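Local coordinates for dipicolinate synthase subunit A (Bacillus halodurans, PDB 3D4O), which probably provides the nucleotide-binding oxidoreductase subunit of dipicolinate synthase, which makes the dipicolinic acid of bacterial spores, at residues L161-R172 with R193-I204. Sequence-based numbering, arbitrary orientation.
Sequences LGLGRVGMSVAR and RIAEMGMEPFHI. With EDO (1,2-ethanediol), chain L.
Met197 O, just past helix 188-196, accepts a 2.8 Å hydrogen bond from O1 of a 1,2-ethanediol, whose O2 gives a weak one to Arg172 O. The diol, probably left from the crystallisation liquor, thus links two backbone carbonyls. Met197 does most there. Its selenomethionine chain runs out straight until chi3 (66°) turns the methyl over the guanidinium of Arg172, with Met197 CE 3.4 Å from Arg172 CZ and above the centre of that flat group in the conformer described; Arg172 was also built in a second one, so this placement may not be constant. Met168 CE approaches Met197 SE to 3.7 Å, the two chains crossing at about a right angle. Arg193 lays its aliphatic part against Met168 and Leu163, and its NH1 forms a salt bridge with Glu196 OE1 at 2.8 Å, in the guanidinium plane but from above the carboxylate. Deeper in, Ala171 CB rests on Met199 SE at 3.8 Å, and Leu163 CD1 meets Ile194 CG1. Farther along, Leu161 CD2 touches both Phe202 CZ (3.7 Å) and Ile204 CD1 (3.9 Å). Gly198, with positive phi, ends the helix in a Schellman motif and leads the chain into strand 200-203. Gly162, Gly164 and Gly167 fit the GxGxxG pattern of a Rossmann-type dinucleotide site, consistent with the family. The contact therefore joins the glycine-rich turn and helix 165-176, which follow strand 157-161, to helix 188-196 and edge strand 200-203, while Val183 of the intervening strand 180-185 touches Ala171, Ile194 and Met199.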
ATOM      1  N   LEU C 161     -13.846 -12.405  -2.416  1.00 37.39           N
ATOM      2  CA  LEU C 161     -14.548 -13.693  -2.335  1.00 37.44           C
ATOM      3  C   LEU C 161     -14.765 -13.971  -0.863  1.00 38.14           C
ATOM      4  O   LEU C 161     -13.806 -14.099  -0.094  1.00 38.41           O
ATOM      5  CB  LEU C 161     -13.748 -14.810  -2.982  1.00 38.00           C
ATOM      6  CG  LEU C 161     -13.369 -14.557  -4.442  1.00 38.46           C
ATOM      7  CD1 LEU C 161     -12.574 -15.746  -4.995  1.00 32.78           C
ATOM      8  CD2 LEU C 161     -14.560 -14.250  -5.339  1.00 35.22           C
ATOM      9  N   GLY C 162     -16.036 -13.943  -0.489  1.00 36.91           N
ATOM     10  CA  GLY C 162     -16.482 -14.179   0.882  1.00 37.24           C
ATOM     11  C   GLY C 162     -16.896 -12.919   1.592  1.00 38.17           C
ATOM     12  O   GLY C 162     -16.261 -11.873   1.440  1.00 37.56           O
ATOM     13  N   LEU C 163     -18.006 -12.998   2.321  1.00 36.87           N
ATOM     14  CA  LEU C 163     -18.437 -11.860   3.085  1.00 38.70           C
ATOM     15  C   LEU C 163     -18.528 -12.243   4.573  1.00 40.67           C
ATOM     16  O   LEU C 163     -19.489 -11.930   5.291  1.00 42.14           O
ATOM     17  CB  LEU C 163     -19.712 -11.227   2.567  1.00 37.10           C
ATOM     18  CG  LEU C 163     -19.850  -9.824   3.174  1.00 37.72           C
ATOM     19  CD1 LEU C 163     -19.255  -8.711   2.255  1.00 32.82           C
ATOM     20  CD2 LEU C 163     -21.275  -9.531   3.447  1.00 35.16           C
ATOM     21  N   GLY C 164     -17.491 -12.944   5.001  1.00 39.48           N
ATOM     22  CA  GLY C 164     -17.327 -13.255   6.414  1.00 38.59           C
ATOM     23  C   GLY C 164     -16.749 -12.047   7.150  1.00 37.60           C
ATOM     24  O   GLY C 164     -16.781 -10.901   6.654  1.00 36.06           O
ATOM     25  N   ARG C 165     -16.167 -12.323   8.308  1.00 36.05           N
ATOM     26  CA  ARG C 165     -15.661 -11.259   9.193  1.00 35.92           C
ATOM     27  C   ARG C 165     -14.592 -10.431   8.522  1.00 36.57           C
ATOM     28  O   ARG C 165     -14.528  -9.214   8.689  1.00 38.31           O
ATOM     29  CB  ARG C 165     -15.166 -11.837  10.534  1.00 37.06           C
ATOM     30  CG  ARG C 165     -16.285 -12.585  11.328  1.00 40.32           C
ATOM     31  CD  ARG C 165     -15.771 -13.527  12.414  1.00 46.30           C
ATOM     32  NE  ARG C 165     -14.708 -14.411  11.930  1.00 48.44           N
ATOM     33  CZ  ARG C 165     -14.020 -15.255  12.693  1.00 47.78           C
ATOM     34  NH1 ARG C 165     -14.285 -15.374  13.980  1.00 45.85           N
ATOM     35  NH2 ARG C 165     -13.053 -15.976  12.163  1.00 47.18           N
ATOM     36  N   VAL C 166     -13.768 -11.064   7.710  1.00 35.40           N
ATOM     37  CA  VAL C 166     -12.694 -10.318   7.093  1.00 36.74           C
ATOM     38  C   VAL C 166     -13.126  -9.662   5.778  1.00 36.71           C
ATOM     39  O   VAL C 166     -12.790  -8.496   5.466  1.00 38.08           O
ATOM     40  CB  VAL C 166     -11.512 -11.218   6.788  1.00 37.78           C
ATOM     41  CG1 VAL C 166     -10.445 -10.429   6.004  1.00 35.67           C
ATOM     42  CG2 VAL C 166     -10.943 -11.820   8.120  1.00 36.61           C
ATOM     43  N   GLY C 167     -13.839 -10.466   5.018  1.00 34.62           N
ATOM     44  CA  GLY C 167     -14.283 -10.111   3.690  1.00 37.28           C
ATOM     45  C   GLY C 167     -15.100  -8.853   3.745  1.00 38.17           C
ATOM     46  O   GLY C 167     -14.999  -8.015   2.883  1.00 39.73           O
HETATM   47  N   MSE C 168     -15.907  -8.738   4.789  1.00 38.98           N
HETATM   48  CA  MSE C 168     -16.752  -7.569   4.942  1.00 40.01           C
HETATM   49  C   MSE C 168     -15.920  -6.299   5.150  1.00 41.24           C
HETATM   50  O   MSE C 168     -16.263  -5.233   4.648  1.00 41.99           O
HETATM   51  CB  MSE C 168     -17.746  -7.747   6.076  1.00 40.01           C
HETATM   52  CG  MSE C 168     -18.386  -6.427   6.449  1.00 43.73           C
HETATM   53 SE   MSE C 168     -20.031  -6.651   7.343  0.75 54.13          SE
HETATM   54  CE  MSE C 168     -20.694  -7.555   5.803  1.00 22.33           C
ATOM     55  N   SER C 169     -14.816  -6.431   5.875  1.00 39.96           N
ATOM     56  CA  SER C 169     -13.938  -5.274   6.176  1.00 40.66           C
ATOM     57  C   SER C 169     -13.084  -4.888   4.979  1.00 39.97           C
ATOM     58  O   SER C 169     -12.798  -3.721   4.731  1.00 41.38           O
ATOM     59  CB  SER C 169     -12.979  -5.624   7.309  1.00 39.62           C
ATOM     60  OG  SER C 169     -13.703  -5.903   8.483  1.00 42.15           O
ATOM     61  N   VAL C 170     -12.684  -5.915   4.264  1.00 40.47           N
ATOM     62  CA  VAL C 170     -11.804  -5.793   3.108  1.00 39.28           C
ATOM     63  C   VAL C 170     -12.554  -5.148   1.961  1.00 39.14           C
ATOM     64  O   VAL C 170     -12.100  -4.187   1.360  1.00 39.56           O
ATOM     65  CB  VAL C 170     -11.197  -7.146   2.693  1.00 40.50           C
ATOM     66  CG1 VAL C 170     -10.633  -7.094   1.255  1.00 38.88           C
ATOM     67  CG2 VAL C 170     -10.114  -7.580   3.718  1.00 40.16           C
ATOM     68  N   ALA C 171     -13.739  -5.656   1.697  1.00 37.47           N
ATOM     69  CA  ALA C 171     -14.539  -5.146   0.577  1.00 36.04           C
ATOM     70  C   ALA C 171     -14.923  -3.675   0.808  1.00 37.76           C
ATOM     71  O   ALA C 171     -14.787  -2.826  -0.081  1.00 37.07           O
ATOM     72  CB  ALA C 171     -15.755  -6.009   0.363  1.00 35.32           C
ATOM     73  N   ARG C 172     -15.288  -3.363   2.041  1.00 38.76           N
ATOM     74  CA  ARG C 172     -15.726  -2.016   2.422  0.50 39.96           C
ATOM     75  C   ARG C 172     -14.626  -0.974   2.139  1.00 41.08           C
ATOM     76  O   ARG C 172     -14.871   0.119   1.639  1.00 42.32           O
ATOM     77  CB  ARG C 172     -16.152  -2.003   3.906  0.50 39.30           C
ATOM     78  CG  ARG C 172     -16.824  -0.717   4.385  0.50 42.30           C
ATOM     79  CD  ARG C 172     -17.438  -0.837   5.828  0.50 40.15           C
ATOM     80  NE  ARG C 172     -18.844  -1.292   5.945  0.50 33.79           N
ATOM     81  CZ  ARG C 172     -19.237  -2.444   6.510  0.50 34.61           C
ATOM     82  NH1 ARG C 172     -18.319  -3.271   6.985  0.50 24.37           N
ATOM     83  NH2 ARG C 172     -20.553  -2.754   6.632  0.50 28.46           N
ATOM     84  N   ARG C 193     -26.717  -8.407   1.605  1.00 33.60           N
ATOM     85  CA  ARG C 193     -25.902  -7.445   2.361  1.00 32.38           C
ATOM     86  C   ARG C 193     -24.936  -6.708   1.433  1.00 33.58           C
ATOM     87  O   ARG C 193     -24.749  -5.482   1.514  1.00 32.94           O
ATOM     88  CB  ARG C 193     -25.155  -8.146   3.506  1.00 32.05           C
ATOM     89  CG  ARG C 193     -24.286  -7.255   4.441  1.00 33.85           C
ATOM     90  CD  ARG C 193     -24.995  -6.026   5.026  1.00 34.82           C
ATOM     91  NE  ARG C 193     -26.025  -6.411   5.976  1.00 35.61           N
ATOM     92  CZ  ARG C 193     -26.992  -5.615   6.373  1.00 36.00           C
ATOM     93  NH1 ARG C 193     -27.108  -4.419   5.847  1.00 33.15           N
ATOM     94  NH2 ARG C 193     -27.894  -6.060   7.216  1.00 34.00           N
ATOM     95  N   ILE C 194     -24.304  -7.466   0.557  1.00 33.58           N
ATOM     96  CA  ILE C 194     -23.372  -6.888  -0.427  1.00 33.53           C
ATOM     97  C   ILE C 194     -24.066  -5.771  -1.237  1.00 32.79           C
ATOM     98  O   ILE C 194     -23.511  -4.720  -1.509  1.00 34.85           O
ATOM     99  CB  ILE C 194     -22.828  -7.982  -1.417  1.00 32.07           C
ATOM    100  CG1 ILE C 194     -21.926  -8.986  -0.681  1.00 36.13           C
ATOM    101  CG2 ILE C 194     -22.062  -7.328  -2.591  1.00 32.10           C
ATOM    102  CD1 ILE C 194     -21.886 -10.418  -1.296  1.00 33.91           C
ATOM    103  N   ALA C 195     -25.296  -6.038  -1.607  1.00 33.53           N
ATOM    104  CA  ALA C 195     -26.113  -5.119  -2.407  1.00 33.93           C
ATOM    105  C   ALA C 195     -26.377  -3.896  -1.562  1.00 34.44           C
ATOM    106  O   ALA C 195     -26.196  -2.745  -2.002  1.00 32.69           O
ATOM    107  CB  ALA C 195     -27.431  -5.763  -2.804  1.00 32.71           C
ATOM    108  N   GLU C 196     -26.818  -4.166  -0.338  1.00 32.67           N
ATOM    109  CA  GLU C 196     -27.080  -3.075   0.606  1.00 33.85           C
ATOM    110  C   GLU C 196     -25.850  -2.197   0.823  1.00 35.60           C
ATOM    111  O   GLU C 196     -25.946  -1.014   1.044  1.00 36.71           O
ATOM    112  CB  GLU C 196     -27.596  -3.598   1.948  1.00 33.29           C
ATOM    113  CG  GLU C 196     -27.872  -2.517   2.965  1.00 31.92           C
ATOM    114  CD  GLU C 196     -26.628  -2.096   3.723  1.00 38.32           C
ATOM    115  OE1 GLU C 196     -25.737  -2.935   3.962  1.00 34.35           O
ATOM    116  OE2 GLU C 196     -26.542  -0.923   4.087  1.00 37.64           O
HETATM  117  N   MSE C 197     -24.679  -2.783   0.746  1.00 35.86           N
HETATM  118  CA  MSE C 197     -23.448  -2.009   0.884  1.00 34.79           C
HETATM  119  C   MSE C 197     -23.045  -1.269  -0.424  1.00 35.73           C
HETATM  120  O   MSE C 197     -22.009  -0.610  -0.487  1.00 34.16           O
HETATM  121  CB  MSE C 197     -22.322  -2.926   1.375  1.00 33.11           C
HETATM  122  CG  MSE C 197     -22.586  -3.465   2.771  1.00 35.33           C
HETATM  123 SE   MSE C 197     -21.302  -4.824   3.357  0.75 35.62          SE
HETATM  124  CE  MSE C 197     -19.727  -3.673   3.419  1.00 33.81           C
ATOM    125  N   GLY C 198     -23.891  -1.365  -1.442  1.00 35.75           N
ATOM    126  CA  GLY C 198     -23.686  -0.675  -2.726  1.00 35.47           C
ATOM    127  C   GLY C 198     -22.595  -1.300  -3.551  1.00 35.71           C
ATOM    128  O   GLY C 198     -21.879  -0.655  -4.334  1.00 35.95           O
HETATM  129  N   MSE C 199     -22.430  -2.576  -3.339  1.00 33.91           N
HETATM  130  CA  MSE C 199     -21.453  -3.302  -4.092  1.00 34.67           C
HETATM  131  C   MSE C 199     -22.185  -4.350  -4.938  1.00 33.68           C
HETATM  132  O   MSE C 199     -23.360  -4.623  -4.726  1.00 32.70           O
HETATM  133  CB  MSE C 199     -20.428  -3.937  -3.158  1.00 34.77           C
HETATM  134  CG  MSE C 199     -19.676  -2.900  -2.334  1.00 42.42           C
HETATM  135 SE   MSE C 199     -18.348  -3.668  -1.100  0.75 38.59          SE
HETATM  136  CE  MSE C 199     -19.480  -4.895  -0.197  1.00 40.44           C
ATOM    137  N   GLU C 200     -21.466  -4.968  -5.861  1.00 34.49           N
ATOM    138  CA  GLU C 200     -22.096  -5.905  -6.795  1.00 36.04           C
ATOM    139  C   GLU C 200     -21.959  -7.339  -6.314  1.00 35.56           C
ATOM    140  O   GLU C 200     -20.853  -7.870  -6.271  1.00 34.97           O
ATOM    141  CB  GLU C 200     -21.497  -5.781  -8.208  1.00 36.18           C
ATOM    142  CG  GLU C 200     -22.098  -6.829  -9.146  1.00 41.67           C
ATOM    143  CD  GLU C 200     -21.461  -6.885 -10.536  1.00 49.88           C
ATOM    144  OE1 GLU C 200     -20.619  -6.020 -10.894  1.00 49.10           O
ATOM    145  OE2 GLU C 200     -21.829  -7.825 -11.265  1.00 55.51           O
ATOM    146  N   PRO C 201     -23.073  -7.963  -5.921  1.00 36.02           N
ATOM    147  CA  PRO C 201     -22.934  -9.340  -5.487  1.00 35.78           C
ATOM    148  C   PRO C 201     -22.994 -10.299  -6.620  1.00 37.45           C
ATOM    149  O   PRO C 201     -23.538  -9.991  -7.673  1.00 39.41           O
ATOM    150  CB  PRO C 201     -24.189  -9.572  -4.645  1.00 35.94           C
ATOM    151  CG  PRO C 201     -25.222  -8.687  -5.239  1.00 38.84           C
ATOM    152  CD  PRO C 201     -24.468  -7.485  -5.815  1.00 37.77           C
ATOM    153  N   PHE C 202     -22.398 -11.453  -6.409  1.00 36.64           N
ATOM    154  CA  PHE C 202     -22.518 -12.549  -7.360  1.00 37.49           C
ATOM    155  C   PHE C 202     -22.438 -13.882  -6.655  1.00 37.24           C
ATOM    156  O   PHE C 202     -21.740 -14.004  -5.685  1.00 36.88           O
ATOM    157  CB  PHE C 202     -21.492 -12.464  -8.486  1.00 38.53           C
ATOM    158  CG  PHE C 202     -20.050 -12.683  -8.063  1.00 37.01           C
ATOM    159  CD1 PHE C 202     -19.292 -11.634  -7.586  1.00 37.32           C
ATOM    160  CD2 PHE C 202     -19.450 -13.912  -8.240  1.00 37.71           C
ATOM    161  CE1 PHE C 202     -17.968 -11.803  -7.254  1.00 33.67           C
ATOM    162  CE2 PHE C 202     -18.113 -14.110  -7.917  1.00 36.61           C
ATOM    163  CZ  PHE C 202     -17.380 -13.053  -7.409  1.00 38.42           C
ATOM    164  N   HIS C 203     -23.167 -14.877  -7.137  1.00 37.77           N
ATOM    165  CA  HIS C 203     -23.107 -16.190  -6.499  1.00 37.93           C
ATOM    166  C   HIS C 203     -21.750 -16.766  -6.814  1.00 38.64           C
ATOM    167  O   HIS C 203     -21.278 -16.781  -7.961  1.00 39.93           O
ATOM    168  CB  HIS C 203     -24.232 -17.136  -6.952  1.00 39.03           C
ATOM    169  CG  HIS C 203     -24.394 -18.341  -6.074  1.00 39.44           C
ATOM    170  ND1 HIS C 203     -23.682 -19.506  -6.261  1.00 37.69           N
ATOM    171  CD2 HIS C 203     -25.220 -18.571  -5.024  1.00 40.04           C
ATOM    172  CE1 HIS C 203     -24.058 -20.397  -5.361  1.00 40.70           C
ATOM    173  NE2 HIS C 203     -24.992 -19.854  -4.599  1.00 39.95           N
ATOM    174  N   ILE C 204     -21.137 -17.262  -5.760  1.00 38.96           N
ATOM    175  CA  ILE C 204     -19.780 -17.768  -5.811  1.00 38.11           C
ATOM    176  C   ILE C 204     -19.592 -18.837  -6.889  1.00 39.49           C
ATOM    177  O   ILE C 204     -18.487 -19.061  -7.392  1.00 40.73           O
ATOM    178  CB  ILE C 204     -19.351 -18.306  -4.445  1.00 36.99           C
ATOM    179  CG1 ILE C 204     -17.836 -18.429  -4.375  1.00 35.38           C
ATOM    180  CG2 ILE C 204     -20.058 -19.659  -4.151  1.00 31.71           C
ATOM    181  CD1 ILE C 204     -17.060 -17.153  -4.491  1.00 30.53           C
TER
HETATM  182  C1  EDO L 293     -19.261   0.038   0.870  1.00 48.43           C
HETATM  183  O1  EDO L 293     -20.443   0.084   1.676  1.00 42.06           O
HETATM  184  C2  EDO L 293     -18.681   1.446   0.722  1.00 49.00           C
HETATM  185  O2  EDO L 293     -17.399   1.458   1.337  1.00 44.70           O